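Local coordinates for protein urocanate hydratase (Paenibacillus sp. Soil724D2, PDB 7NED) that probably adds water to thiourocanate in bacterial ergothioneine breakdown, as a urocanase-family hydratase that holds NAD+ and can bind urocanate, at residues Thr70-Ser75 against Gly80-His85; Arg207-Ala212 against Ser235-Glu240; Ile334-Phe339 against Asp433-Ala438; Gln172-Thr177 against Glu389-Glu394. All coordinates share one frame; numbering follows the deposited sequence.

Contact 1 (Thr70-Ser75 against Gly80-His85)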
loop_
_atom_site.group_PDB
_atom_site.type_symbol
_atom_site.label_atom_id
_atom_site.label_comp_id
_atom_site.label_asym_id
_atom_site.label_seq_id
_atom_site.Cartn_x
_atom_site.Cartn_y
_atom_site.Cartn_z
ATOM N N THR A 70 -7.999 13.701 -12.682
ATOM C CA THR A 70 -8.113 12.551 -11.800
ATOM C C THR A 70 -8.775 12.992 -10.500
ATOM O O THR A 70 -8.319 13.934 -9.840
ATOM C CB THR A 70 -6.744 11.928 -11.512
ATOM O OG1 THR A 70 -6.140 11.532 -12.750
ATOM C CG2 THR A 70 -6.890 10.716 -10.571
ATOM N N LEU A 71 -9.840 12.291 -10.137
ATOM C CA LEU A 71 -10.475 12.408 -8.832
ATOM C C LEU A 71 -9.795 11.465 -7.846
ATOM O O LEU A 71 -9.643 10.271 -8.117
ATOM C CB LEU A 71 -11.973 12.070 -8.941
ATOM C CG LEU A 71 -12.755 11.733 -7.658
ATOM C CD1 LEU A 71 -12.762 12.931 -6.670
ATOM C CD2 LEU A 71 -14.182 11.297 -7.980
ATOM N N VAL A 72 -9.416 11.986 -6.698
ATOM C CA VAL A 72 -8.798 11.188 -5.645
ATOM C C VAL A 72 -9.847 10.858 -4.602
ATOM O O VAL A 72 -10.485 11.767 -4.047
ATOM C CB VAL A 72 -7.625 11.933 -5.006
ATOM C CG1 VAL A 72 -7.279 11.284 -3.693
ATOM C CG2 VAL A 72 -6.432 11.954 -5.989
ATOM N N ILE A 73 -10.039 9.566 -4.336
ATOM C CA ILE A 73 -10.982 9.122 -3.305
ATOM C C ILE A 73 -10.178 8.417 -2.205
ATOM O O ILE A 73 -9.309 7.572 -2.492
ATOM C CB ILE A 73 -12.081 8.216 -3.903
ATOM C CG1 ILE A 73 -13.067 9.080 -4.702
ATOM C CG2 ILE A 73 -12.839 7.420 -2.784
ATOM C CD1 ILE A 73 -13.976 8.248 -5.624
ATOM N N GLN A 74 -10.492 8.741 -0.951
ATOM C CA GLN A 74 -9.754 8.222 0.200
ATOM C C GLN A 74 -10.753 7.594 1.167
ATOM O O GLN A 74 -11.628 8.291 1.705
ATOM C CB GLN A 74 -8.951 9.356 0.870
ATOM C CG GLN A 74 -8.140 8.968 2.098
ATOM C CD GLN A 74 -8.870 9.242 3.413
ATOM O OE1 GLN A 74 -9.585 10.241 3.544
ATOM N NE2 GLN A 74 -8.675 8.364 4.393
ATOM N N SER A 75 -10.552 6.307 1.471
ATOM C CA SER A 75 -11.557 5.498 2.160
ATOM C C SER A 75 -12.983 5.999 1.883
ATOM O O SER A 75 -13.733 6.346 2.800
ATOM C CB SER A 75 -11.229 5.472 3.655
ATOM O OG SER A 75 -10.078 4.664 3.856
ATOM N N GLY A 80 -10.036 15.445 -3.806
ATOM C CA GLY A 80 -9.690 16.539 -4.689
ATOM C C GLY A 80 -9.659 16.110 -6.130
ATOM O O GLY A 80 -9.712 14.920 -6.465
ATOM N N ILE A 81 -9.598 17.112 -6.998
ATOM C CA ILE A 81 -9.511 16.903 -8.437
ATOM C C ILE A 81 -8.158 17.412 -8.887
ATOM O O ILE A 81 -7.791 18.542 -8.565
ATOM C CB ILE A 81 -10.629 17.641 -9.199
ATOM C CG1 ILE A 81 -12.003 17.257 -8.650
ATOM C CG2 ILE A 81 -10.519 17.391 -10.701
ATOM C CD1 ILE A 81 -13.129 18.219 -9.053
ATOM N N PHE A 82 -7.436 16.606 -9.666
ATOM C CA PHE A 82 -6.081 16.958 -10.084
ATOM C C PHE A 82 -5.963 16.855 -11.590
ATOM O O PHE A 82 -6.545 15.973 -12.212
ATOM C CB PHE A 82 -5.028 16.044 -9.417
ATOM C CG PHE A 82 -5.023 16.134 -7.930
ATOM C CD1 PHE A 82 -4.240 17.084 -7.285
ATOM C CD2 PHE A 82 -5.884 15.352 -7.180
ATOM C CE1 PHE A 82 -4.257 17.208 -5.882
ATOM C CE2 PHE A 82 -5.911 15.465 -5.788
ATOM C CZ PHE A 82 -5.092 16.366 -5.143
ATOM N N LYS A 83 -5.209 17.772 -12.176
ATOM C CA LYS A 83 -4.871 17.639 -13.577
ATOM C C LYS A 83 -3.862 16.518 -13.789
ATOM O O LYS A 83 -2.788 16.519 -13.175
ATOM C CB LYS A 83 -4.310 18.955 -14.074
ATOM C CG LYS A 83 -3.933 18.973 -15.512
ATOM C CD LYS A 83 -5.063 18.846 -16.443
ATOM C CE LYS A 83 -4.458 18.893 -17.834
ATOM N NZ LYS A 83 -3.894 20.262 -18.003
ATOM N N THR A 84 -4.192 15.589 -14.688
ATOM C CA THR A 84 -3.254 14.562 -15.122
ATOM C C THR A 84 -3.203 14.595 -16.634
ATOM O O THR A 84 -2.746 15.578 -17.207
ATOM C CB THR A 84 -3.637 13.184 -14.583
ATOM O OG1 THR A 84 -5.031 12.913 -14.859
ATOM C CG2 THR A 84 -3.428 13.193 -13.081
ATOM N N HIS A 85 -3.690 13.554 -17.296
ATOM C CA HIS A 85 -3.731 13.544 -18.749
ATOM C C HIS A 85 -4.777 12.511 -19.136
ATOM O O HIS A 85 -5.285 11.783 -18.287
ATOM C CB HIS A 85 -2.366 13.228 -19.375
ATOM C CG HIS A 85 -1.741 11.973 -18.864
ATOM N ND1 HIS A 85 -1.809 10.783 -19.555
ATOM C CD2 HIS A 85 -1.070 11.708 -17.715
ATOM C CE1 HIS A 85 -1.180 9.844 -18.870
ATOM N NE2 HIS A 85 -0.714 10.382 -17.754
#
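Phe82 turns its CG anti to its own carbonyl carbon (chi1 -61°), bringing the ring against Val72, whose CG2 methyl is likewise anti to its carbonyl carbon. That methyl reaches Phe82 CE2 at 3.6 Å on a slant, on the sheet face that also carries Thr70. The two strands, 69-74 and 77-83, are the arms of an antiparallel beta hairpin. Thr70 and Phe82 form a hydrogen-bonded pair: Thr70 N donates to Phe82 O at 2.7 Å within the carbonyl plane, and Phe82 N returns a bond to Thr70 O at 2.8 Å, tilted 23° from the Thr70 carbonyl plane. Leu71 and Ile81, a non-hydrogen-bonded pair, sit on the other face; one step on, Val72 N makes a nearly straight bond (172°) to Gly80 O at 3.0 Å. Past the strand end, Thr84 OG1 comes within 2.8 Å of Thr70 OG1, which is hydrogen-bonded to Pro89 O. Trimming Phe82 to an alanine would probably open a gap beside Val72 CG2 and deprive that methyl of its ring partner. Ile81 also makes backbone hydrogen bonds to the second subunit. Backbone bonds thus fix the register, one apolar contact adds to them, and the buried Thr70 hydroxyl is satisfied by Pro89 O.

Contact 2 (Arg207-Ala212 against Ser235-Glu240)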
loop_
_atom_site.group_PDB
_atom_site.type_symbol
_atom_site.label_atom_id
_atom_site.label_comp_id
_atom_site.label_asym_id
_atom_site.label_seq_id
_atom_site.Cartn_x
_atom_site.Cartn_y
_atom_site.Cartn_z
ATOM N N ARG A 207 -38.072 -24.719 6.267
ATOM C CA ARG A 207 -37.611 -24.459 7.629
ATOM C C ARG A 207 -37.325 -25.744 8.385
ATOM O O ARG A 207 -36.872 -25.698 9.533
ATOM C CB ARG A 207 -38.623 -23.602 8.394
ATOM C CG ARG A 207 -38.712 -22.184 7.851
ATOM C CD ARG A 207 -39.743 -21.376 8.584
ATOM N NE ARG A 207 -40.074 -20.127 7.901
ATOM C CZ ARG A 207 -39.724 -18.924 8.347
ATOM N NH1 ARG A 207 -39.030 -18.810 9.475
ATOM N NH2 ARG A 207 -40.073 -17.839 7.668
ATOM N N SER A 208 -37.507 -26.887 7.742
ATOM C CA SER A 208 -37.333 -28.178 8.386
ATOM C C SER A 208 -36.072 -28.860 7.870
ATOM O O SER A 208 -35.955 -29.114 6.668
ATOM C CB SER A 208 -38.560 -29.048 8.117
ATOM O OG SER A 208 -38.228 -30.370 8.386
ATOM N N LEU A 209 -35.159 -29.202 8.780
ATOM C CA LEU A 209 -33.967 -29.937 8.383
ATOM C C LEU A 209 -34.312 -31.330 7.858
ATOM O O LEU A 209 -33.688 -31.814 6.911
ATOM C CB LEU A 209 -32.992 -30.041 9.555
ATOM C CG LEU A 209 -31.806 -30.971 9.359
ATOM C CD1 LEU A 209 -30.916 -30.502 8.202
ATOM C CD2 LEU A 209 -30.980 -31.132 10.644
ATOM N N ASP A 210 -35.267 -32.016 8.490
ATOM C CA ASP A 210 -35.674 -33.321 7.982
ATOM C C ASP A 210 -36.145 -33.224 6.542
ATOM O O ASP A 210 -35.787 -34.060 5.705
ATOM C CB ASP A 210 -36.770 -33.924 8.866
ATOM C CG ASP A 210 -36.251 -34.356 10.227
ATOM O OD1 ASP A 210 -35.015 -34.376 10.434
ATOM O OD2 ASP A 210 -37.091 -34.711 11.079
ATOM N N GLU A 211 -36.986 -32.233 6.241
ATOM C CA GLU A 211 -37.462 -32.066 4.873
ATOM C C GLU A 211 -36.304 -31.765 3.928
ATOM O O GLU A 211 -36.241 -32.304 2.808
ATOM C CB GLU A 211 -38.506 -30.965 4.809
ATOM C CG GLU A 211 -39.024 -30.729 3.420
ATOM C CD GLU A 211 -40.254 -29.872 3.383
ATOM O OE1 GLU A 211 -40.161 -28.675 3.725
ATOM O OE2 GLU A 211 -41.291 -30.359 2.898
ATOM N N ALA A 212 -35.374 -30.917 4.363
ATOM C CA ALA A 212 -34.226 -30.605 3.523
ATOM C C ALA A 212 -33.429 -31.851 3.208
ATOM O O ALA A 212 -33.025 -32.058 2.058
ATOM C CB ALA A 212 -33.327 -29.558 4.200
ATOM N N SER A 235 -24.324 -22.739 13.022
ATOM C CA SER A 235 -23.701 -23.287 14.219
ATOM C C SER A 235 -24.650 -24.204 14.981
ATOM O O SER A 235 -24.222 -24.853 15.940
ATOM C CB SER A 235 -23.190 -22.161 15.145
ATOM O OG SER A 235 -24.254 -21.283 15.478
ATOM N N ASP A 236 -25.912 -24.268 14.577
ATOM C CA ASP A 236 -26.842 -25.276 15.071
ATOM C C ASP A 236 -26.952 -26.464 14.125
ATOM O O ASP A 236 -26.981 -27.612 14.580
ATOM C CB ASP A 236 -28.243 -24.672 15.265
ATOM C CG ASP A 236 -28.249 -23.520 16.259
ATOM O OD1 ASP A 236 -29.112 -22.618 16.135
ATOM O OD2 ASP A 236 -27.412 -23.539 17.174
ATOM N N ILE A 237 -27.009 -26.212 12.811
ATOM C CA ILE A 237 -27.304 -27.293 11.867
ATOM C C ILE A 237 -26.094 -28.191 11.704
ATOM O O ILE A 237 -26.222 -29.423 11.669
ATOM C CB ILE A 237 -27.750 -26.744 10.502
ATOM C CG1 ILE A 237 -29.078 -25.966 10.592
ATOM C CG2 ILE A 237 -27.821 -27.911 9.440
ATOM C CD1 ILE A 237 -30.242 -26.785 11.089
ATOM N N TYR A 238 -24.898 -27.595 11.569
ATOM C CA TYR A 238 -23.722 -28.417 11.295
ATOM C C TYR A 238 -23.480 -29.409 12.417
ATOM O O TYR A 238 -23.284 -30.604 12.122
ATOM C CB TYR A 238 -22.476 -27.569 11.047
ATOM C CG TYR A 238 -22.381 -26.885 9.696
ATOM C CD1 TYR A 238 -21.147 -26.708 9.094
ATOM C CD2 TYR A 238 -23.517 -26.408 9.034
ATOM C CE1 TYR A 238 -21.033 -26.069 7.887
ATOM C CE2 TYR A 238 -23.412 -25.767 7.824
ATOM C CZ TYR A 238 -22.152 -25.589 7.262
ATOM O OH TYR A 238 -22.033 -24.938 6.057
ATOM N N PRO A 239 -23.513 -29.020 13.690
ATOM C CA PRO A 239 -23.317 -30.019 14.752
ATOM C C PRO A 239 -24.410 -31.058 14.770
ATOM O O PRO A 239 -24.146 -32.212 15.134
ATOM C CB PRO A 239 -23.333 -29.187 16.041
ATOM C CG PRO A 239 -22.990 -27.788 15.601
ATOM C CD PRO A 239 -23.588 -27.645 14.231
ATOM N N GLU A 240 -25.632 -30.673 14.389
ATOM C CA GLU A 240 -26.728 -31.637 14.332
ATOM C C GLU A 240 -26.480 -32.702 13.264
ATOM O O GLU A 240 -26.775 -33.882 13.474
ATOM C CB GLU A 240 -28.044 -30.899 14.099
ATOM C CG GLU A 240 -29.229 -31.796 13.828
ATOM C CD GLU A 240 -29.684 -32.556 15.059
ATOM O OE1 GLU A 240 -30.670 -33.313 14.939
ATOM O OE2 GLU A 240 -29.069 -32.396 16.141
#
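Leu209 reaches from helix 209-222 to Ile237 and Glu240 on helix 234-243, within the Rossmann-like domain. The first of these helices is the connection of a beta-alpha-beta crossover that runs from strand 204-206 to its parallel neighbour 226-231. The apolar part rests on the two methyls of Leu209, carried outward by a CG that is anti to the backbone N (chi1 170°). Leu209 CD2 touches Glu240 CG at 3.7 Å, meeting the aliphatic part of the acid's chain, while Leu209 CD1 lies 4.2 Å from Ile237 CG2. Leu230 of strand 226-231 touches both Leu209 and Ile237. The charged part belongs to the end of Glu240, whose chain bends at chi2 (71°). Its OE2 forms a salt bridge with Arg243 and its OE1 one with Arg244, which also binds Asp210 OD1. Asp210 OD1 and Glu240 OE1 stay 6.3 Å apart, and the shared arginine probably offsets their like charges. Hydrogen bonds lie within the segment that bears Leu209. Ala212 N to Ser208 O is an ordinary helical backbone bond; the capping bond is made by Ser208, which at the N-cap accepts the amide of Glu211 almost linearly (171°), its OG 3.1 Å from Glu211 N.

Contact 3 (Ile334-Phe339 against Asp433-Ala438). With URO ((2E)-3-(1H-imidazol-4-yl)acrylic acid), chain B.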
loop_
_atom_site.group_PDB
_atom_site.type_symbol
_atom_site.label_atom_id
_atom_site.label_comp_id
_atom_site.label_asym_id
_atom_site.label_seq_id
_atom_site.Cartn_x
_atom_site.Cartn_y
_atom_site.Cartn_z
ATOM N N ILE A 334 -7.872 -24.327 2.366
ATOM C CA ILE A 334 -8.374 -23.071 1.818
ATOM C C ILE A 334 -8.563 -23.262 0.321
ATOM O O ILE A 334 -7.770 -23.946 -0.336
ATOM C CB ILE A 334 -7.402 -21.896 2.114
ATOM C CG1 ILE A 334 -7.935 -20.567 1.548
ATOM C CG2 ILE A 334 -5.999 -22.182 1.559
ATOM C CD1 ILE A 334 -9.245 -20.048 2.224
ATOM N N PHE A 335 -9.604 -22.645 -0.231
ATOM C CA PHE A 335 -9.935 -22.951 -1.621
ATOM C C PHE A 335 -8.867 -22.498 -2.605
ATOM O O PHE A 335 -8.814 -23.006 -3.737
ATOM C CB PHE A 335 -11.263 -22.310 -1.983
ATOM C CG PHE A 335 -11.181 -20.833 -2.232
ATOM C CD1 PHE A 335 -11.295 -19.928 -1.190
ATOM C CD2 PHE A 335 -11.059 -20.347 -3.522
ATOM C CE1 PHE A 335 -11.233 -18.567 -1.424
ATOM C CE2 PHE A 335 -11.035 -18.975 -3.750
ATOM C CZ PHE A 335 -11.111 -18.099 -2.710
ATOM N N THR A 336 -8.062 -21.511 -2.230
ATOM C CA THR A 336 -7.050 -21.001 -3.134
ATOM C C THR A 336 -5.942 -22.037 -3.302
ATOM O O THR A 336 -5.788 -22.645 -4.370
ATOM C CB THR A 336 -6.499 -19.678 -2.584
ATOM O OG1 THR A 336 -6.085 -19.888 -1.227
ATOM C CG2 THR A 336 -7.597 -18.593 -2.612
ATOM N N GLU A 337 -5.192 -22.277 -2.237
ATOM C CA GLU A 337 -4.081 -23.219 -2.334
ATOM C C GLU A 337 -4.569 -24.588 -2.810
ATOM O O GLU A 337 -3.877 -25.277 -3.568
ATOM C CB GLU A 337 -3.386 -23.347 -0.968
ATOM C CG GLU A 337 -2.155 -24.239 -0.997
ATOM C CD GLU A 337 -2.448 -25.732 -0.802
ATOM O OE1 GLU A 337 -3.594 -26.130 -0.460
ATOM O OE2 GLU A 337 -1.505 -26.521 -1.040
ATOM N N ALA A 338 -5.737 -25.016 -2.344
ATOM C CA ALA A 338 -6.147 -26.402 -2.623
ATOM C C ALA A 338 -6.747 -26.597 -4.013
ATOM O O ALA A 338 -6.575 -27.678 -4.608
ATOM C CB ALA A 338 -7.149 -26.882 -1.580
ATOM N N PHE A 339 -7.447 -25.607 -4.544
ATOM C CA PHE A 339 -8.186 -25.836 -5.790
ATOM C C PHE A 339 -7.874 -24.867 -6.921
ATOM O O PHE A 339 -7.746 -25.304 -8.074
ATOM C CB PHE A 339 -9.680 -25.809 -5.486
ATOM C CG PHE A 339 -10.063 -26.729 -4.360
ATOM C CD1 PHE A 339 -9.696 -28.073 -4.392
ATOM C CD2 PHE A 339 -10.702 -26.246 -3.250
ATOM C CE1 PHE A 339 -10.004 -28.930 -3.342
ATOM C CE2 PHE A 339 -11.049 -27.096 -2.177
ATOM C CZ PHE A 339 -10.698 -28.439 -2.230
ATOM N N ASP A 433 -12.758 -9.210 -9.957
ATOM C CA ASP A 433 -12.570 -9.262 -8.518
ATOM C C ASP A 433 -11.111 -8.957 -8.201
ATOM O O ASP A 433 -10.246 -9.010 -9.080
ATOM C CB ASP A 433 -12.957 -10.645 -7.975
ATOM C CG ASP A 433 -13.134 -10.642 -6.451
ATOM O OD1 ASP A 433 -13.098 -9.552 -5.817
ATOM O OD2 ASP A 433 -13.324 -11.730 -5.888
ATOM N N HIS A 434 -10.823 -8.683 -6.924
ATOM C CA HIS A 434 -9.408 -8.523 -6.547
ATOM C C HIS A 434 -8.742 -9.854 -6.293
ATOM O O HIS A 434 -7.512 -9.899 -6.152
ATOM C CB HIS A 434 -9.256 -7.660 -5.297
ATOM C CG HIS A 434 -9.775 -6.267 -5.463
ATOM N ND1 HIS A 434 -9.458 -5.259 -4.579
ATOM C CD2 HIS A 434 -10.595 -5.713 -6.392
ATOM C CE1 HIS A 434 -10.034 -4.133 -4.970
ATOM N NE2 HIS A 434 -10.732 -4.380 -6.066
ATOM N N LEU A 435 -9.531 -10.937 -6.244
ATOM C CA LEU A 435 -9.003 -12.295 -6.087
ATOM C C LEU A 435 -8.396 -12.679 -7.431
ATOM O O LEU A 435 -9.020 -13.336 -8.267
ATOM C CB LEU A 435 -10.114 -13.262 -5.660
ATOM C CG LEU A 435 -9.648 -14.657 -5.218
ATOM C CD1 LEU A 435 -9.134 -14.650 -3.764
ATOM C CD2 LEU A 435 -10.796 -15.676 -5.463
ATOM N N ASP A 436 -7.208 -12.178 -7.715
ATOM C CA ASP A 436 -6.564 -12.338 -9.016
ATOM C C ASP A 436 -5.049 -12.315 -8.775
ATOM O O ASP A 436 -4.595 -11.736 -7.825
ATOM C CB ASP A 436 -7.028 -11.216 -9.947
ATOM C CG ASP A 436 -6.760 -11.471 -11.458
ATOM O OD1 ASP A 436 -6.959 -12.538 -11.929
ATOM O OD2 ASP A 436 -6.403 -10.559 -12.158
ATOM N N ALA A 437 -4.331 -12.945 -9.668
ATOM C CA ALA A 437 -2.924 -13.123 -9.555
ATOM C C ALA A 437 -2.038 -12.028 -8.930
ATOM O O ALA A 437 -1.583 -12.269 -7.895
ATOM C CB ALA A 437 -2.329 -13.685 -10.799
ATOM N N ALA A 438 -1.835 -10.866 -9.475
ATOM C CA ALA A 438 -0.896 -9.954 -8.689
ATOM C C ALA A 438 -1.631 -8.972 -7.788
ATOM O O ALA A 438 -1.082 -8.061 -7.313
ATOM C CB ALA A 438 0.132 -9.321 -9.540
HETATM O OAA URO B . -16.922 -10.595 -6.982
HETATM C CAI URO B . -16.986 -9.555 -6.200
HETATM O OAB URO B . -17.474 -8.544 -6.519
HETATM C CAC URO B . -16.387 -9.623 -4.858
HETATM C CAD URO B . -15.803 -10.723 -4.460
HETATM C CAJ URO B . -15.290 -10.609 -3.146
HETATM C CAF URO B . -14.893 -11.610 -2.310
HETATM N NAH URO B . -14.631 -11.122 -1.057
HETATM C CAE URO B . -14.861 -9.832 -1.144
HETATM N NAG URO B . -15.264 -9.472 -2.383
#
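Leu435 and Phe335 approach from opposite directions, Leu435 CD2 meeting the edge of the ring in its plane, 3.7 Å from Phe335 CZ. Thr336 CG2 lies over one face of the same ring, offset toward its rim, and comes within 4.4 Å of Leu435 CD1; the Thr336 hydroxyl is bonded to Ile445 O. Leu435 is the centre of an inverse gamma turn, and its side chain lies about 4 Å from the bound NAD. Two residues before it, Asp433 faces the urocanate. Its CB is 4.1 Å from URO OAA, a carboxylate oxygen of the ligand. CG follows anti to the backbone N (chi1 -165°), which sets the carboxylate beside the acrylate double bond, with Asp433 CG 3.3 Å from URO CAD. At the tip, Asp433 OD1 stands 3.2 Å from URO CAD, and Asp433 OD2 comes closer to that carbon, at 3.0 Å. OD1 also accepts the amide of the next residue, His434 N to Asp433 OD1 at 2.7 Å, from 49° above the carboxylate plane. An alanine at Asp433 would probably leave URO CAD without its carboxylate neighbour and His434 N without this acceptor. Thr123 and Arg352 hydrogen-bond the ligand. A carboxylate set against the ligand's double bond is therefore only two residues from apolar packing between the Rossmann-like and C-terminal domains.

Contact 4 (Gln172-Thr177 against Glu389-Glu394)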
loop_
_atom_site.group_PDB
_atom_site.type_symbol
_atom_site.label_atom_id
_atom_site.label_comp_id
_atom_site.label_asym_id
_atom_site.label_seq_id
_atom_site.Cartn_x
_atom_site.Cartn_y
_atom_site.Cartn_z
ATOM N N GLN A 172 -23.859 -19.707 -4.272
ATOM C CA GLN A 172 -23.471 -21.095 -4.055
ATOM C C GLN A 172 -24.528 -22.079 -4.547
ATOM O O GLN A 172 -24.150 -23.094 -5.152
ATOM C CB GLN A 172 -23.180 -21.308 -2.563
ATOM C CG GLN A 172 -21.990 -20.566 -2.024
ATOM C CD GLN A 172 -21.881 -20.757 -0.536
ATOM O OE1 GLN A 172 -21.013 -21.491 -0.050
ATOM N NE2 GLN A 172 -22.832 -20.174 0.202
ATOM N N PRO A 173 -25.820 -21.874 -4.316
ATOM C CA PRO A 173 -26.782 -22.887 -4.783
ATOM C C PRO A 173 -26.746 -23.065 -6.285
ATOM O O PRO A 173 -26.865 -24.197 -6.776
ATOM C CB PRO A 173 -28.147 -22.352 -4.288
ATOM C CG PRO A 173 -27.900 -20.927 -3.924
ATOM C CD PRO A 173 -26.465 -20.827 -3.509
ATOM N N LEU A 174 -26.582 -21.974 -7.040
ATOM C CA LEU A 174 -26.521 -22.109 -8.485
ATOM C C LEU A 174 -25.195 -22.715 -8.935
ATOM O O LEU A 174 -25.166 -23.544 -9.847
ATOM C CB LEU A 174 -26.753 -20.769 -9.145
ATOM C CG LEU A 174 -27.061 -20.787 -10.620
ATOM C CD1 LEU A 174 -28.227 -21.786 -11.004
ATOM C CD2 LEU A 174 -27.422 -19.366 -11.013
ATOM N N ALA A 175 -24.090 -22.328 -8.308
ATOM C CA ALA A 175 -22.849 -23.018 -8.598
ATOM C C ALA A 175 -23.009 -24.507 -8.327
ATOM O O ALA A 175 -22.575 -25.336 -9.123
ATOM C CB ALA A 175 -21.699 -22.442 -7.766
ATOM N N GLY A 176 -23.646 -24.853 -7.208
ATOM C CA GLY A 176 -23.837 -26.261 -6.883
ATOM C C GLY A 176 -24.648 -26.989 -7.939
ATOM O O GLY A 176 -24.217 -28.015 -8.461
ATOM N N THR A 177 -25.810 -26.455 -8.308
ATOM C CA THR A 177 -26.632 -27.216 -9.261
ATOM C C THR A 177 -26.070 -27.182 -10.681
ATOM O O THR A 177 -26.230 -28.158 -11.436
ATOM C CB THR A 177 -28.080 -26.738 -9.250
ATOM O OG1 THR A 177 -28.154 -25.359 -9.610
ATOM C CG2 THR A 177 -28.725 -26.985 -7.878
ATOM N N GLU A 389 -27.612 -19.258 -19.941
ATOM C CA GLU A 389 -28.873 -19.979 -19.789
ATOM C C GLU A 389 -29.459 -19.777 -18.410
ATOM O O GLU A 389 -30.676 -19.670 -18.282
ATOM C CB GLU A 389 -28.651 -21.464 -20.041
ATOM C CG GLU A 389 -29.898 -22.360 -19.871
ATOM C CD GLU A 389 -30.999 -22.069 -20.884
ATOM O OE1 GLU A 389 -32.198 -22.356 -20.577
ATOM O OE2 GLU A 389 -30.666 -21.534 -21.979
ATOM N N HIS A 390 -28.615 -19.646 -17.377
ATOM C CA HIS A 390 -29.061 -19.838 -16.005
ATOM C C HIS A 390 -28.830 -18.673 -15.058
ATOM O O HIS A 390 -29.414 -18.682 -13.971
ATOM C CB HIS A 390 -28.392 -21.075 -15.386
ATOM C CG HIS A 390 -28.767 -22.368 -16.053
ATOM N ND1 HIS A 390 -30.016 -22.938 -15.918
ATOM C CD2 HIS A 390 -28.040 -23.224 -16.808
ATOM C CE1 HIS A 390 -30.054 -24.070 -16.598
ATOM N NE2 HIS A 390 -28.868 -24.271 -17.142
ATOM N N VAL A 391 -27.992 -17.694 -15.386
ATOM C CA VAL A 391 -27.699 -16.596 -14.473
ATOM C C VAL A 391 -28.657 -15.458 -14.789
ATOM O O VAL A 391 -28.658 -14.966 -15.924
ATOM C CB VAL A 391 -26.233 -16.140 -14.588
ATOM C CG1 VAL A 391 -25.958 -14.908 -13.711
ATOM C CG2 VAL A 391 -25.346 -17.280 -14.193
ATOM N N PRO A 392 -29.464 -15.015 -13.841
ATOM C CA PRO A 392 -30.419 -13.945 -14.119
ATOM C C PRO A 392 -29.749 -12.585 -14.131
ATOM O O PRO A 392 -28.664 -12.374 -13.571
ATOM C CB PRO A 392 -31.391 -14.019 -12.940
ATOM C CG PRO A 392 -30.459 -14.436 -11.779
ATOM C CD PRO A 392 -29.502 -15.446 -12.435
ATOM N N VAL A 393 -30.412 -11.613 -14.711
ATOM C CA VAL A 393 -29.872 -10.279 -14.726
ATOM C C VAL A 393 -29.990 -9.680 -13.340
ATOM O O VAL A 393 -30.963 -9.852 -12.703
ATOM C CB VAL A 393 -30.585 -9.408 -15.764
ATOM C CG1 VAL A 393 -30.381 -7.921 -15.529
ATOM C CG2 VAL A 393 -30.123 -9.776 -17.147
ATOM N N GLU A 394 -28.941 -9.054 -12.884
ATOM C CA GLU A 394 -28.919 -8.391 -11.609
ATOM C C GLU A 394 -28.345 -6.993 -11.817
ATOM O O GLU A 394 -27.206 -6.844 -12.086
ATOM C CB GLU A 394 -28.113 -9.187 -10.608
#
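Leu174 extends from helix 172-178 toward the end of helix 378-390, where it meets His390 and Val391. Its CG is anti to the backbone N (chi1 -165°), and a chi2 of 51° sends the two methyls to different parts of the helix end. CD2 does most of the touching: Leu174 CD2 rests 3.6 Å from His390 O, a methyl packed against a backbone carbonyl, and 4.3 Å from Val391 CG2. The other methyl takes the side-chain root, Leu174 CD1 lying 4.4 Å from His390 CB.

The imidazole itself plays a lesser part. CG of His390 is anti to its carbonyl carbon (chi1 -64°), and CB, not the ring, makes the side-chain approach to Leu174; one ring face takes Glu389 CG, 3.5 Å above the plane and displaced toward the rim. Val391 is the first residue to leave helical geometry after helix 378-390, and its side chain also touches Gln133 of helix 133-150. The same helix reaches Leu174 through Ile136, so it borders both sides of the junction.

Helix 172-178 is held by regular backbone bonds, among them Gly176 N to Gln172 O at 2.8 Å. The Gln172 side chain ties it back to the sheet region: its amide oxygen bonds to Thr162 and its amide nitrogen to the carbonyls of Ala163 and Gly169. The arrangement packs a leucine against a helix end, with no hydrogen bond between the segments. On one side is the helix of a Rossmann-type beta-alpha-beta crossover, linking parallel strands 159-163 and 182-187; on the other is a helix end of the C-terminal domain.

How the contacts relate
Contact 1 comes first along the chain and is local, a hairpin in the N-terminal domain. Contact 2, inside the Rossmann-like domain, is nested within the long loop closed by contact 4. Contacts 3 and 4 alternate their segments, each pairing the Rossmann-like with the C-terminal domain; their centres are 21 Å apart. The centres of contacts 1 and 2 stand 51 Å apart, on opposite sides of the chain's centre. Contacts 1 and 3 both reach the mixed sheet, contact 3 through an irregular part of strand 428-441, while contact 2 belongs beside the parallel sheet. Two domain-crossing contacts thus join the nucleotide-binding fold to the C-terminal domain, which supplies Asp433 to the substrate pocket.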